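PDB 4LYP: Exo-beta-1,4-mannosidase from Rhizomucor miehei, which probably removes terminal beta-D-mannose residues from the non-reducing ends of beta-mannosides, as a secreted family 5 glycoside hydrolase with transglycosylation activity. Local coordinates for residues Gly266-Arg278 and Phe318-Asn330. Residues are numbered along the deposited sequence; the frame is centred on the assembly and turned at random.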
loop_
_atom_site.group_PDB
_atom_site.type_symbol
_atom_site.label_atom_id
_atom_site.label_comp_id
_atom_site.label_asym_id
_atom_site.label_seq_id
_atom_site.Cartn_x
_atom_site.Cartn_y
_atom_site.Cartn_z
ATOM N N GLY A 266 -0.070 -7.913 4.167
ATOM C CA GLY A 266 -0.238 -6.461 4.397
ATOM C C GLY A 266 0.121 -5.960 5.758
ATOM O O GLY A 266 -0.360 -4.862 6.135
ATOM N N LEU A 267 0.935 -6.701 6.525
ATOM C CA LEU A 267 1.204 -6.314 7.882
ATOM C C LEU A 267 2.187 -5.155 8.012
ATOM O O LEU A 267 3.139 -5.019 7.229
ATOM C CB LEU A 267 1.815 -7.502 8.641
ATOM C CG LEU A 267 1.607 -7.516 10.131
ATOM C CD1 LEU A 267 0.157 -7.908 10.499
ATOM C CD2 LEU A 267 2.644 -8.381 10.861
ATOM N N GLU A 268 1.987 -4.392 9.098
ATOM C CA GLU A 268 2.983 -3.333 9.476
ATOM C C GLU A 268 4.289 -3.916 9.983
ATOM O O GLU A 268 5.354 -3.327 9.839
ATOM C CB GLU A 268 2.425 -2.451 10.559
ATOM C CG GLU A 268 1.218 -1.564 10.169
ATOM C CD GLU A 268 0.401 -1.209 11.403
ATOM O OE1 GLU A 268 0.421 -0.085 11.883
ATOM O OE2 GLU A 268 -0.285 -2.147 11.939
ATOM N N SER A 269 4.199 -5.046 10.739
ATOM C CA SER A 269 5.326 -5.560 11.496
ATOM C C SER A 269 5.823 -4.522 12.503
ATOM O O SER A 269 7.032 -4.324 12.675
ATOM C CB SER A 269 6.433 -6.070 10.595
ATOM O OG SER A 269 5.947 -7.109 9.770
ATOM N N LYS A 270 4.907 -3.867 13.209
ATOM C CA LYS A 270 5.242 -2.806 14.130
ATOM C C LYS A 270 5.430 -3.280 15.534
ATOM O O LYS A 270 5.799 -2.484 16.393
ATOM C CB LYS A 270 4.275 -1.698 14.079
ATOM C CG LYS A 270 2.976 -1.863 14.634
ATOM C CD LYS A 270 2.187 -0.461 14.759
ATOM C CE LYS A 270 2.356 0.654 15.784
ATOM N NZ LYS A 270 1.065 1.478 15.862
ATOM N N LEU A 271 5.133 -4.553 15.813
ATOM C CA LEU A 271 5.100 -5.065 17.205
ATOM C C LEU A 271 6.300 -5.947 17.457
ATOM O O LEU A 271 7.437 -5.450 17.378
ATOM C CB LEU A 271 3.724 -5.771 17.423
ATOM C CG LEU A 271 2.526 -4.814 17.247
ATOM C CD1 LEU A 271 1.205 -5.580 17.435
ATOM C CD2 LEU A 271 2.537 -3.599 18.189
ATOM N N ASP A 272 6.103 -7.231 17.660
ATOM C CA ASP A 272 7.204 -8.153 18.001
ATOM C C ASP A 272 7.230 -9.307 16.979
ATOM O O ASP A 272 6.421 -9.370 16.037
ATOM C CB ASP A 272 7.036 -8.623 19.480
ATOM C CG ASP A 272 5.716 -9.368 19.733
ATOM O OD1 ASP A 272 4.859 -9.514 18.797
ATOM O OD2 ASP A 272 5.435 -9.703 20.905
ATOM N N GLU A 273 8.160 -10.241 17.254
ATOM C CA GLU A 273 8.289 -11.389 16.318
ATOM C C GLU A 273 7.043 -12.307 16.369
ATOM O O GLU A 273 6.677 -12.886 15.385
ATOM C CB GLU A 273 9.540 -12.165 16.616
ATOM C CG GLU A 273 9.995 -13.009 15.344
ATOM C CD GLU A 273 11.377 -13.701 15.466
ATOM O OE1 GLU A 273 11.915 -13.664 16.593
ATOM O OE2 GLU A 273 11.881 -14.373 14.463
ATOM N N TYR A 274 6.368 -12.398 17.533
ATOM C CA TYR A 274 5.164 -13.219 17.648
ATOM C C TYR A 274 4.107 -12.689 16.677
ATOM O O TYR A 274 3.468 -13.438 15.954
ATOM C CB TYR A 274 4.605 -13.119 19.122
ATOM C CG TYR A 274 3.338 -13.923 19.320
ATOM C CD1 TYR A 274 3.441 -15.267 19.676
ATOM C CD2 TYR A 274 2.051 -13.367 19.076
ATOM C CE1 TYR A 274 2.295 -16.059 19.816
ATOM C CE2 TYR A 274 0.914 -14.178 19.216
ATOM C CZ TYR A 274 1.067 -15.497 19.599
ATOM O OH TYR A 274 -0.066 -16.294 19.768
ATOM N N ASP A 275 3.892 -11.368 16.682
ATOM C CA ASP A 275 2.917 -10.752 15.776
ATOM C C ASP A 275 3.342 -11.010 14.316
ATOM O O ASP A 275 2.499 -11.302 13.446
ATOM C CB ASP A 275 2.860 -9.261 16.067
ATOM C CG ASP A 275 2.034 -8.463 15.070
ATOM O OD1 ASP A 275 0.780 -8.592 15.101
ATOM O OD2 ASP A 275 2.654 -7.681 14.325
ATOM N N PHE A 276 4.648 -10.832 14.037
ATOM C CA PHE A 276 5.157 -11.106 12.677
ATOM C C PHE A 276 4.856 -12.513 12.228
ATOM O O PHE A 276 4.388 -12.738 11.080
ATOM C CB PHE A 276 6.670 -10.801 12.683
ATOM C CG PHE A 276 7.333 -10.925 11.344
ATOM C CD1 PHE A 276 7.867 -12.149 10.923
ATOM C CD2 PHE A 276 7.450 -9.792 10.497
ATOM C CE1 PHE A 276 8.524 -12.217 9.693
ATOM C CE2 PHE A 276 8.092 -9.878 9.284
ATOM C CZ PHE A 276 8.640 -11.074 8.899
ATOM N N ASP A 277 5.124 -13.501 13.071
ATOM C CA ASP A 277 4.908 -14.898 12.712
ATOM C C ASP A 277 3.426 -15.247 12.597
ATOM O O ASP A 277 3.018 -16.064 11.789
ATOM C CB ASP A 277 5.623 -15.842 13.703
ATOM C CG ASP A 277 7.119 -15.751 13.588
ATOM O OD1 ASP A 277 7.644 -15.212 12.588
ATOM O OD2 ASP A 277 7.820 -16.311 14.458
ATOM N N ARG A 278 2.623 -14.620 13.442
ATOM C CA ARG A 278 1.172 -14.864 13.416
ATOM C C ARG A 278 0.597 -14.515 12.009
ATOM O O ARG A 278 -0.298 -15.189 11.512
ATOM C CB ARG A 278 0.507 -13.984 14.465
ATOM C CG ARG A 278 -0.978 -13.935 14.445
ATOM C CD ARG A 278 -1.596 -13.328 15.696
ATOM N NE ARG A 278 -1.127 -11.939 15.875
ATOM C CZ ARG A 278 -1.133 -11.261 17.016
ATOM N NH1 ARG A 278 -1.668 -11.811 18.128
ATOM N NH2 ARG A 278 -0.596 -9.996 17.072
ATOM N N PHE A 318 14.886 -0.801 12.687
ATOM C CA PHE A 318 13.661 -1.429 12.193
ATOM C C PHE A 318 14.001 -2.315 10.986
ATOM O O PHE A 318 13.604 -3.458 10.900
ATOM C CB PHE A 318 12.709 -0.311 11.812
ATOM C CG PHE A 318 11.334 -0.798 11.427
ATOM C CD1 PHE A 318 10.369 -1.015 12.392
ATOM C CD2 PHE A 318 11.000 -0.975 10.099
ATOM C CE1 PHE A 318 9.067 -1.412 12.058
ATOM C CE2 PHE A 318 9.715 -1.374 9.772
ATOM C CZ PHE A 318 8.757 -1.605 10.729
ATOM N N LEU A 319 14.807 -1.799 10.046
ATOM C CA LEU A 319 15.178 -2.603 8.887
ATOM C C LEU A 319 15.989 -3.818 9.312
ATOM O O LEU A 319 15.757 -4.933 8.810
ATOM C CB LEU A 319 15.988 -1.738 7.877
ATOM C CG LEU A 319 15.141 -0.729 7.144
ATOM C CD1 LEU A 319 16.089 0.200 6.333
ATOM C CD2 LEU A 319 14.198 -1.375 6.166
ATOM N N GLU A 320 16.967 -3.624 10.234
ATOM C CA GLU A 320 17.812 -4.721 10.696
ATOM C C GLU A 320 16.964 -5.825 11.331
ATOM O O GLU A 320 17.100 -7.023 11.066
ATOM C CB GLU A 320 18.768 -4.136 11.763
ATOM C CG GLU A 320 18.795 -4.798 13.129
ATOM C CD GLU A 320 18.923 -3.821 14.355
ATOM O OE1 GLU A 320 20.046 -3.111 14.512
ATOM O OE2 GLU A 320 17.886 -3.849 15.181
ATOM N N SER A 321 16.113 -5.422 12.285
ATOM C CA SER A 321 15.355 -6.399 13.083
ATOM C C SER A 321 14.340 -7.118 12.209
ATOM O O SER A 321 14.173 -8.346 12.273
ATOM C CB SER A 321 14.759 -5.770 14.310
ATOM O OG SER A 321 13.861 -4.712 13.941
ATOM N N ARG A 322 13.629 -6.385 11.321
ATOM C CA ARG A 322 12.594 -7.009 10.503
ATOM C C ARG A 322 13.238 -7.943 9.449
ATOM O O ARG A 322 12.685 -9.007 9.126
ATOM C CB ARG A 322 11.656 -5.971 9.853
ATOM C CG ARG A 322 10.514 -5.559 10.795
ATOM C CD ARG A 322 10.971 -5.062 12.160
ATOM N NE ARG A 322 9.858 -4.584 12.955
ATOM C CZ ARG A 322 9.971 -4.152 14.207
ATOM N NH1 ARG A 322 11.177 -4.152 14.754
ATOM N NH2 ARG A 322 8.890 -3.729 14.864
ATOM N N SER A 323 14.438 -7.583 8.937
ATOM C CA SER A 323 15.185 -8.441 8.011
ATOM C C SER A 323 15.458 -9.772 8.735
ATOM O O SER A 323 15.315 -10.856 8.133
ATOM C CB SER A 323 16.457 -7.762 7.581
ATOM O OG SER A 323 17.237 -8.677 6.782
ATOM N N LYS A 324 15.813 -9.711 10.035
ATOM C CA LYS A 324 16.114 -10.937 10.734
ATOM C C LYS A 324 14.837 -11.810 10.938
ATOM O O LYS A 324 14.870 -13.039 10.813
ATOM C CB LYS A 324 16.754 -10.577 12.069
ATOM C CG LYS A 324 18.212 -10.133 11.915
ATOM C CD LYS A 324 19.136 -11.302 11.659
ATOM C CE LYS A 324 20.592 -11.062 12.059
ATOM N NZ LYS A 324 21.349 -12.360 12.076
ATOM N N TRP A 325 13.689 -11.162 11.224
ATOM C CA TRP A 325 12.454 -11.900 11.389
ATOM C C TRP A 325 12.115 -12.638 10.099
ATOM O O TRP A 325 11.632 -13.797 10.090
ATOM C CB TRP A 325 11.336 -10.992 11.801
ATOM C CG TRP A 325 11.512 -10.342 13.130
ATOM C CD1 TRP A 325 12.467 -10.578 14.082
ATOM C CD2 TRP A 325 10.652 -9.320 13.687
ATOM N NE1 TRP A 325 12.284 -9.733 15.139
ATOM C CE2 TRP A 325 11.212 -8.940 14.965
ATOM C CE3 TRP A 325 9.561 -8.605 13.173
ATOM C CZ2 TRP A 325 10.635 -7.940 15.758
ATOM C CZ3 TRP A 325 9.005 -7.649 14.009
ATOM C CH2 TRP A 325 9.511 -7.338 15.255
ATOM N N ALA A 326 12.272 -11.928 8.976
ATOM C CA ALA A 326 11.958 -12.578 7.685
ATOM C C ALA A 326 12.913 -13.754 7.414
ATOM O O ALA A 326 12.501 -14.803 6.908
ATOM C CB ALA A 326 12.025 -11.561 6.565
ATOM N N ALA A 327 14.202 -13.561 7.745
ATOM C CA ALA A 327 15.187 -14.611 7.537
ATOM C C ALA A 327 14.838 -15.878 8.332
ATOM O O ALA A 327 15.023 -16.997 7.879
ATOM C CB ALA A 327 16.610 -14.123 7.805
ATOM N N GLN A 328 14.290 -15.684 9.531
ATOM C CA GLN A 328 13.901 -16.809 10.397
ATOM C C GLN A 328 12.871 -17.673 9.697
ATOM O O GLN A 328 12.841 -18.912 9.885
ATOM C CB GLN A 328 13.412 -16.265 11.761
ATOM C CG GLN A 328 14.569 -15.780 12.609
ATOM C CD GLN A 328 14.365 -15.468 14.099
ATOM O OE1 GLN A 328 14.654 -14.348 14.495
ATOM N NE2 GLN A 328 14.077 -16.482 14.940
ATOM N N LEU A 329 11.958 -17.062 8.921
ATOM C CA LEU A 329 10.948 -17.778 8.173
ATOM C C LEU A 329 11.407 -18.194 6.783
ATOM O O LEU A 329 10.685 -18.838 6.034
ATOM C CB LEU A 329 9.656 -16.976 8.010
ATOM C CG LEU A 329 8.930 -16.640 9.312
ATOM C CD1 LEU A 329 7.616 -15.914 8.953
ATOM C CD2 LEU A 329 8.603 -17.899 10.142
ATOM N N ASN A 330 12.622 -17.741 6.414
ATOM C CA ASN A 330 13.153 -17.946 5.077
ATOM C C ASN A 330 12.185 -17.459 3.977
ATOM O O ASN A 330 11.909 -18.180 3.014
ATOM C CB ASN A 330 13.518 -19.441 4.835
ATOM C CG ASN A 330 14.322 -19.639 3.561
ATOM O OD1 ASN A 330 15.169 -18.773 3.132
ATOM N ND2 ASN A 330 14.112 -20.737 2.942
HETATM O O HOH W 1 8.323 -2.667 17.804
HETATM O O HOH W 2 10.722 -4.451 17.824
#
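The Trp325 indole projects from helix 308-329 against the start of helix 273-280, with Glu273 and Asp272 over one face and Arg322 CD on the opposite one. Glu273 CG sits over the five-membered ring, 3.8 Å from its centroid, a CH-pi contact. With CG swung away from the backbone N (chi1 -158°), the extended glutamate chain runs along the indole face, its carboxylate nearly parallel to the ring. The edge of the indole is turned toward the face of Phe276, planes at 61°, and CE3 of Trp325 comes 3.6 Å from Phe276 CD2. The Phe276 ring in turn receives Trp325 CB over the centre of one face, 3.8 Å from the centroid, while Leu329 CD1 approaches Phe276 CE1 obliquely. The Arg322 guanidinium is sandwiched between Trp325 CH2 and Phe318 CE1 on opposite faces, and Ser269 O, Ser321 OG and water 1 lie at its edge.

In the TIM barrel of this family 5 enzyme, the contact joins two neighbouring outer helices, 273-280 and 308-329, whose short segments cross at -47° with axes 10.6 Å apart. Between them in sequence runs strand 288-292, on which Phe276, Phe318 and Ala326 also rest. The loop before helix 273-280 follows strand 262-264; its Glu268, whose OE2 is hydrogen-bonded to Gln240 NE2, has its side chain about 4 Å (nearest atoms) from a bound guanidine in the pocket that includes Glu238.

That loop is gripped by Arg322: NE and NH2 both donate to Ser269 O, at 2.9 Å from each nitrogen, almost within the guanidinium plane. A bend at chi2 turns the arginine chain across the face of Phe318. NH1 bonds to Ser321 OG in the same plane, which should fix the group's rotation, and water 1 links NH2 to Lys270 O.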